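Side-chain contacts in hypothetical 39.9 kDa protein (Saccharomyces cerevisiae, PDB 2GA8), which acts as an ATP-dependent kinase of the P-loop type that could take part in assembling the endoplasmic reticulum membrane: residues 53-56 with 61-64; 57-62 with 222-227. All coordinates share one frame; numbering follows the deposited sequence.

Overall arrangement
Followed from the N terminus, the chain first runs along helix 47-58, leaves it through a turn, and comes back on itself: contact 1 (53-56 with 61-64) closes this short loop, with four residues between its ends. Contact 2 (57-62 with 222-227) begins where the first half of contact 1 stops and closes a far longer loop of 159 residues, bringing helix 222-227 against the same turn. The two cross, sharing Asn61 and Val62, and their centres lie about 3 Å apart. Together they tie the end of helix 47-58, the segment leading into strand 65-66 and helix 222-227 into one cluster, about 27 Å from the centre of the chain.

Contact 1. Residues 53-56 with 61-64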
ATOM      1  N   HIS A  53     -18.318  10.638  -8.862  1.00 14.11           N
ATOM      2  CA  HIS A  53     -19.143  11.694  -8.285  1.00 17.57           C
ATOM      3  C   HIS A  53     -20.017  12.325  -9.363  1.00 18.54           C
ATOM      4  O   HIS A  53     -21.185  12.639  -9.126  1.00 19.67           O
ATOM      5  CB  HIS A  53     -18.250  12.743  -7.619  1.00 17.68           C
ATOM      6  CG  HIS A  53     -17.482  12.219  -6.445  1.00 18.37           C
ATOM      7  ND1 HIS A  53     -16.302  12.786  -6.010  1.00 19.45           N
ATOM      8  CD2 HIS A  53     -17.725  11.178  -5.612  1.00 17.51           C
ATOM      9  CE1 HIS A  53     -15.852  12.118  -4.963  1.00 19.74           C
ATOM     10  NE2 HIS A  53     -16.697  11.136  -4.702  1.00 18.90           N
ATOM     11  N   THR A  54     -19.451  12.498 -10.551  1.00 19.63           N
ATOM     12  CA  THR A  54     -20.188  13.073 -11.667  1.00 19.82           C
ATOM     13  C   THR A  54     -21.331  12.130 -12.033  1.00 20.53           C
ATOM     14  O   THR A  54     -22.439  12.564 -12.364  1.00 18.42           O
ATOM     15  CB  THR A  54     -19.265  13.266 -12.892  1.00 21.36           C
ATOM     16  OG1 THR A  54     -18.220  14.192 -12.564  1.00 20.74           O
ATOM     17  CG2 THR A  54     -20.057  13.793 -14.084  1.00 23.01           C
ATOM     18  N   PHE A  55     -21.056  10.833 -11.974  1.00 20.00           N
ATOM     19  CA  PHE A  55     -22.061   9.824 -12.277  1.00 19.35           C
ATOM     20  C   PHE A  55     -23.224   9.929 -11.287  1.00 19.90           C
ATOM     21  O   PHE A  55     -24.393   9.915 -11.679  1.00 19.81           O
ATOM     22  CB  PHE A  55     -21.434   8.429 -12.194  1.00 17.31           C
ATOM     23  CG  PHE A  55     -22.433   7.309 -12.227  1.00 15.44           C
ATOM     24  CD1 PHE A  55     -23.027   6.917 -13.422  1.00 16.88           C
ATOM     25  CD2 PHE A  55     -22.792   6.651 -11.052  1.00 15.22           C
ATOM     26  CE1 PHE A  55     -23.966   5.881 -13.451  1.00 16.67           C
ATOM     27  CE2 PHE A  55     -23.727   5.619 -11.070  1.00 17.11           C
ATOM     28  CZ  PHE A  55     -24.314   5.233 -12.271  1.00 17.58           C
ATOM     29  N   LEU A  56     -22.897  10.044 -10.003  1.00 19.56           N
ATOM     30  CA  LEU A  56     -23.917  10.137  -8.960  1.00 18.86           C
ATOM     31  C   LEU A  56     -24.802  11.368  -9.104  1.00 18.55           C
ATOM     32  O   LEU A  56     -25.955  11.354  -8.687  1.00 18.69           O
ATOM     33  CB  LEU A  56     -23.263  10.144  -7.576  1.00 17.99           C
ATOM     34  CG  LEU A  56     -22.523   8.864  -7.182  1.00 18.45           C
ATOM     35  CD1 LEU A  56     -21.880   9.059  -5.823  1.00 19.96           C
ATOM     36  CD2 LEU A  56     -23.492   7.677  -7.164  1.00 18.09           C
ATOM     37  N   ASN A  61     -29.862   8.278  -6.453  1.00 22.02           N
ATOM     38  CA  ASN A  61     -30.170   7.259  -5.457  1.00 21.67           C
ATOM     39  C   ASN A  61     -29.857   5.848  -5.917  1.00 19.95           C
ATOM     40  O   ASN A  61     -30.507   4.893  -5.499  1.00 20.67           O
ATOM     41  CB  ASN A  61     -31.644   7.374  -5.077  1.00 23.20           C
ATOM     42  CG  ASN A  61     -32.000   8.760  -4.589  1.00 25.52           C
ATOM     43  OD1 ASN A  61     -31.483   9.217  -3.570  1.00 26.39           O
ATOM     44  ND2 ASN A  61     -32.877   9.447  -5.320  1.00 24.83           N
ATOM     45  N   VAL A  62     -28.838   5.728  -6.759  1.00 18.62           N
ATOM     46  CA  VAL A  62     -28.440   4.443  -7.318  1.00 18.19           C
ATOM     47  C   VAL A  62     -27.718   3.521  -6.340  1.00 19.28           C
ATOM     48  O   VAL A  62     -27.746   2.302  -6.504  1.00 19.49           O
ATOM     49  CB  VAL A  62     -27.525   4.651  -8.556  1.00 17.32           C
ATOM     50  CG1 VAL A  62     -26.201   5.272  -8.123  1.00 17.44           C
ATOM     51  CG2 VAL A  62     -27.294   3.329  -9.276  1.00 17.95           C
ATOM     52  N   ILE A  63     -27.077   4.096  -5.327  1.00 19.88           N
ATOM     53  CA  ILE A  63     -26.323   3.292  -4.368  1.00 20.46           C
ATOM     54  C   ILE A  63     -27.157   2.378  -3.480  1.00 22.68           C
ATOM     55  O   ILE A  63     -28.134   2.802  -2.860  1.00 22.20           O
ATOM     56  CB  ILE A  63     -25.441   4.172  -3.461  1.00 21.13           C
ATOM     57  CG1 ILE A  63     -24.380   4.888  -4.303  1.00 21.25           C
ATOM     58  CG2 ILE A  63     -24.765   3.308  -2.396  1.00 20.31           C
ATOM     59  CD1 ILE A  63     -23.505   5.844  -3.510  1.00 22.41           C
ATOM     60  N   GLU A  64     -26.748   1.115  -3.431  1.00 23.02           N
ATOM     61  CA  GLU A  64     -27.415   0.111  -2.615  1.00 26.24           C
ATOM     62  C   GLU A  64     -26.372  -0.768  -1.941  1.00 26.10           C
ATOM     63  O   GLU A  64     -25.399  -1.186  -2.572  1.00 25.52           O
ATOM     64  CB  GLU A  64     -28.330  -0.763  -3.470  1.00 28.62           C
ATOM     65  CG  GLU A  64     -29.489  -0.022  -4.110  1.00 33.73           C
ATOM     66  CD  GLU A  64     -30.454  -0.957  -4.809  1.00 37.72           C
ATOM     67  OE1 GLU A  64     -30.956  -1.892  -4.149  1.00 41.87           O
ATOM     68  OE2 GLU A  64     -30.717  -0.762  -6.014  1.00 40.06           O
TER
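Phe55 and Leu56 reach Val62 with different first torsions: the Phe55 ring swings out with CG opposite the backbone N (chi1 169°), while Leu56 sets CG opposite its own carbonyl carbon (chi1 -65°) and then extends, so that CD2 is carried across to the returning chain. Val62 meets both through one branch, CG1, which lies between its backbone N and carbonyl carbon. Val62 CG1 stands 3.7 Å from Leu56 CD2, and the same methyl approaches the Phe55 ring obliquely, 3.9 Å from CE2. In each pair the side chains cross at about a right angle. The chain reverses at the C-terminal end of helix 47-58, and residues 61-64 fold back against Phe55 and Leu56 near the end of the helix, ahead of strand 65-66. Ile63 widens the patch, its CD1 lying 4.1 Å from Leu56 CD2, so that the leucine methyl touches two successive side chains of the returning segment. No hydrogen bond links the two segments; apolar side chains alone carry the contact. Polar ties lie around it: the Phe55 carbonyl accepts from His59 ND1, and the His59 ring stacks on that of Phe55. Lys228 NZ donates a hydrogen bond to Val62 O and forms a salt bridge with Glu64 OE2, and Phe55 also packs against Glu224 and Ser227 of helix 222-227.

Contact 2. Residues 57-62 with 222-227; sequences SEHPNV and VFEKLS
Val62 sets its two methyls astride Ser227 CB, which lies 3.7 Å from Val62 CG1 and equally far from CG2. Glu224 leaves the helix with CG opposite its backbone N (chi1 -179°) and bends at the next bond (chi2 81°), which brings the carboxylate beside one valine methyl: Glu224 OE2 comes to 3.1 Å from Val62 CG2, a close approach without a hydrogen bond. An alanine in place of Val62 would probably open a gap beside Ser227 CB and leave the Glu224 carboxylate freer to turn. Glu224 OE1 lies obliquely to the His59 ring, a loose 4.1 Å from CD2, with ring and carboxylate planes 72° apart, the imidazole being held through ND1 by Phe55 O. Ser227 OG turns back along its helix to the Phe223 carbonyl oxygen at 2.7 Å, while Ser227 N reaches that oxygen from the opposite face, so two bonds grip it; the hydroxyl is also bonded to Tyr52 OH. The turn that ends helix 47-58 lies along helix 222-227, whose Val222 and Phe223 also touch helix 4-17, and the backbone bond from Glu64 N to Ser227 O leads into the paired strands 65-66 and 230-231.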
ATOM      1  N   SER A  57     -24.252  12.429  -9.684  1.00 18.53           N
ATOM      2  CA  SER A  57     -25.000  13.665  -9.889  1.00 20.79           C
ATOM      3  C   SER A  57     -26.321  13.423 -10.616  1.00 20.17           C
ATOM      4  O   SER A  57     -27.345  14.005 -10.264  1.00 20.21           O
ATOM      5  CB  SER A  57     -24.159  14.658 -10.697  1.00 21.89           C
ATOM      6  OG  SER A  57     -24.969  15.701 -11.212  1.00 30.50           O
ATOM      7  N   GLU A  58     -26.300  12.560 -11.627  1.00 19.92           N
ATOM      8  CA  GLU A  58     -27.508  12.287 -12.396  1.00 19.58           C
ATOM      9  C   GLU A  58     -28.139  10.927 -12.100  1.00 18.98           C
ATOM     10  O   GLU A  58     -29.166  10.565 -12.681  1.00 17.46           O
ATOM     11  CB  GLU A  58     -27.207  12.455 -13.888  1.00 22.21           C
ATOM     12  CG  GLU A  58     -26.523  13.789 -14.176  1.00 26.80           C
ATOM     13  CD  GLU A  58     -26.449  14.130 -15.652  1.00 30.24           C
ATOM     14  OE1 GLU A  58     -26.495  13.203 -16.486  1.00 32.52           O
ATOM     15  OE2 GLU A  58     -26.328  15.333 -15.975  1.00 31.38           O
ATOM     16  N   HIS A  59     -27.517  10.181 -11.192  1.00 16.53           N
ATOM     17  CA  HIS A  59     -28.027   8.880 -10.753  1.00 17.22           C
ATOM     18  C   HIS A  59     -27.984   8.966  -9.222  1.00 19.06           C
ATOM     19  O   HIS A  59     -27.372   8.129  -8.558  1.00 17.42           O
ATOM     20  CB  HIS A  59     -27.117   7.745 -11.253  1.00 16.97           C
ATOM     21  CG  HIS A  59     -26.933   7.726 -12.739  1.00 17.86           C
ATOM     22  ND1 HIS A  59     -26.098   8.602 -13.399  1.00 18.02           N
ATOM     23  CD2 HIS A  59     -27.502   6.958 -13.698  1.00 18.55           C
ATOM     24  CE1 HIS A  59     -26.162   8.377 -14.699  1.00 19.82           C
ATOM     25  NE2 HIS A  59     -27.008   7.385 -14.907  1.00 20.79           N
ATOM     26  N   PRO A  60     -28.659   9.985  -8.649  1.00 19.59           N
ATOM     27  CA  PRO A  60     -28.777  10.330  -7.224  1.00 20.85           C
ATOM     28  C   PRO A  60     -29.018   9.259  -6.162  1.00 21.87           C
ATOM     29  O   PRO A  60     -28.446   9.329  -5.075  1.00 23.74           O
ATOM     30  CB  PRO A  60     -29.898  11.375  -7.208  1.00 20.22           C
ATOM     31  CG  PRO A  60     -29.855  11.962  -8.564  1.00 18.93           C
ATOM     32  CD  PRO A  60     -29.647  10.757  -9.428  1.00 19.44           C
ATOM     33  N   ASN A  61     -29.862   8.278  -6.453  1.00 22.02           N
ATOM     34  CA  ASN A  61     -30.170   7.259  -5.457  1.00 21.67           C
ATOM     35  C   ASN A  61     -29.857   5.848  -5.917  1.00 19.95           C
ATOM     36  O   ASN A  61     -30.507   4.893  -5.499  1.00 20.67           O
ATOM     37  CB  ASN A  61     -31.644   7.374  -5.077  1.00 23.20           C
ATOM     38  CG  ASN A  61     -32.000   8.760  -4.589  1.00 25.52           C
ATOM     39  OD1 ASN A  61     -31.483   9.217  -3.570  1.00 26.39           O
ATOM     40  ND2 ASN A  61     -32.877   9.447  -5.320  1.00 24.83           N
ATOM     41  N   VAL A  62     -28.838   5.728  -6.759  1.00 18.62           N
ATOM     42  CA  VAL A  62     -28.440   4.443  -7.318  1.00 18.19           C
ATOM     43  C   VAL A  62     -27.718   3.521  -6.340  1.00 19.28           C
ATOM     44  O   VAL A  62     -27.746   2.302  -6.504  1.00 19.49           O
ATOM     45  CB  VAL A  62     -27.525   4.651  -8.556  1.00 17.32           C
ATOM     46  CG1 VAL A  62     -26.201   5.272  -8.123  1.00 17.44           C
ATOM     47  CG2 VAL A  62     -27.294   3.329  -9.276  1.00 17.95           C
ATOM     48  N   VAL A 222     -20.248   0.689 -15.786  1.00 15.94           N
ATOM     49  CA  VAL A 222     -19.456   0.154 -14.684  1.00 14.63           C
ATOM     50  C   VAL A 222     -19.875   0.805 -13.362  1.00 13.83           C
ATOM     51  O   VAL A 222     -19.928   0.144 -12.327  1.00 13.84           O
ATOM     52  CB  VAL A 222     -17.933   0.361 -14.918  1.00 14.53           C
ATOM     53  CG1 VAL A 222     -17.585   1.837 -14.933  1.00 15.03           C
ATOM     54  CG2 VAL A 222     -17.142  -0.376 -13.836  1.00 14.64           C
ATOM     55  N   PHE A 223     -20.191   2.092 -13.395  1.00 13.93           N
ATOM     56  CA  PHE A 223     -20.603   2.768 -12.168  1.00 14.09           C
ATOM     57  C   PHE A 223     -21.965   2.290 -11.670  1.00 14.18           C
ATOM     58  O   PHE A 223     -22.203   2.227 -10.460  1.00 14.94           O
ATOM     59  CB  PHE A 223     -20.595   4.283 -12.364  1.00 15.91           C
ATOM     60  CG  PHE A 223     -19.222   4.855 -12.591  1.00 14.39           C
ATOM     61  CD1 PHE A 223     -18.118   4.329 -11.922  1.00 15.24           C
ATOM     62  CD2 PHE A 223     -19.035   5.941 -13.442  1.00 17.83           C
ATOM     63  CE1 PHE A 223     -16.848   4.874 -12.094  1.00 16.06           C
ATOM     64  CE2 PHE A 223     -17.767   6.496 -13.623  1.00 19.57           C
ATOM     65  CZ  PHE A 223     -16.670   5.959 -12.943  1.00 18.65           C
ATOM     66  N   GLU A 224     -22.858   1.953 -12.596  1.00 15.16           N
ATOM     67  CA  GLU A 224     -24.181   1.452 -12.233  1.00 16.92           C
ATOM     68  C   GLU A 224     -24.009   0.100 -11.536  1.00 15.96           C
ATOM     69  O   GLU A 224     -24.586  -0.154 -10.475  1.00 14.86           O
ATOM     70  CB  GLU A 224     -25.037   1.269 -13.492  1.00 19.85           C
ATOM     71  CG  GLU A 224     -26.445   0.766 -13.234  1.00 27.91           C
ATOM     72  CD  GLU A 224     -27.389   1.873 -12.812  1.00 31.97           C
ATOM     73  OE1 GLU A 224     -27.457   2.888 -13.534  1.00 34.97           O
ATOM     74  OE2 GLU A 224     -28.064   1.726 -11.769  1.00 36.21           O
ATOM     75  N   LYS A 225     -23.195  -0.762 -12.136  1.00 15.12           N
ATOM     76  CA  LYS A 225     -22.945  -2.088 -11.579  1.00 13.81           C
ATOM     77  C   LYS A 225     -22.313  -2.035 -10.192  1.00 13.50           C
ATOM     78  O   LYS A 225     -22.743  -2.733  -9.275  1.00 13.12           O
ATOM     79  CB  LYS A 225     -22.027  -2.878 -12.510  1.00 15.30           C
ATOM     80  CG  LYS A 225     -22.591  -3.113 -13.893  1.00 19.40           C
ATOM     81  CD  LYS A 225     -21.565  -3.819 -14.750  1.00 19.30           C
ATOM     82  CE  LYS A 225     -22.012  -3.936 -16.187  1.00 20.92           C
ATOM     83  NZ  LYS A 225     -20.937  -4.536 -17.018  1.00 21.91           N
ATOM     84  N   LEU A 226     -21.285  -1.212 -10.030  1.00 13.40           N
ATOM     85  CA  LEU A 226     -20.632  -1.129  -8.734  1.00 15.00           C
ATOM     86  C   LEU A 226     -21.556  -0.537  -7.669  1.00 14.41           C
ATOM     87  O   LEU A 226     -21.556  -0.982  -6.519  1.00 12.17           O
ATOM     88  CB  LEU A 226     -19.337  -0.311  -8.842  1.00 18.65           C
ATOM     89  CG  LEU A 226     -19.381   1.203  -9.023  1.00 23.04           C
ATOM     90  CD1 LEU A 226     -19.642   1.878  -7.677  1.00 23.07           C
ATOM     91  CD2 LEU A 226     -18.043   1.676  -9.589  1.00 24.01           C
ATOM     92  N   SER A 227     -22.355   0.451  -8.063  1.00 14.39           N
ATOM     93  CA  SER A 227     -23.273   1.118  -7.145  1.00 15.12           C
ATOM     94  C   SER A 227     -24.308   0.180  -6.542  1.00 15.08           C
ATOM     95  O   SER A 227     -24.740   0.376  -5.411  1.00 14.94           O
ATOM     96  CB  SER A 227     -23.996   2.270  -7.853  1.00 14.33           C
ATOM     97  OG  SER A 227     -23.095   3.304  -8.202  1.00 15.14           O
TER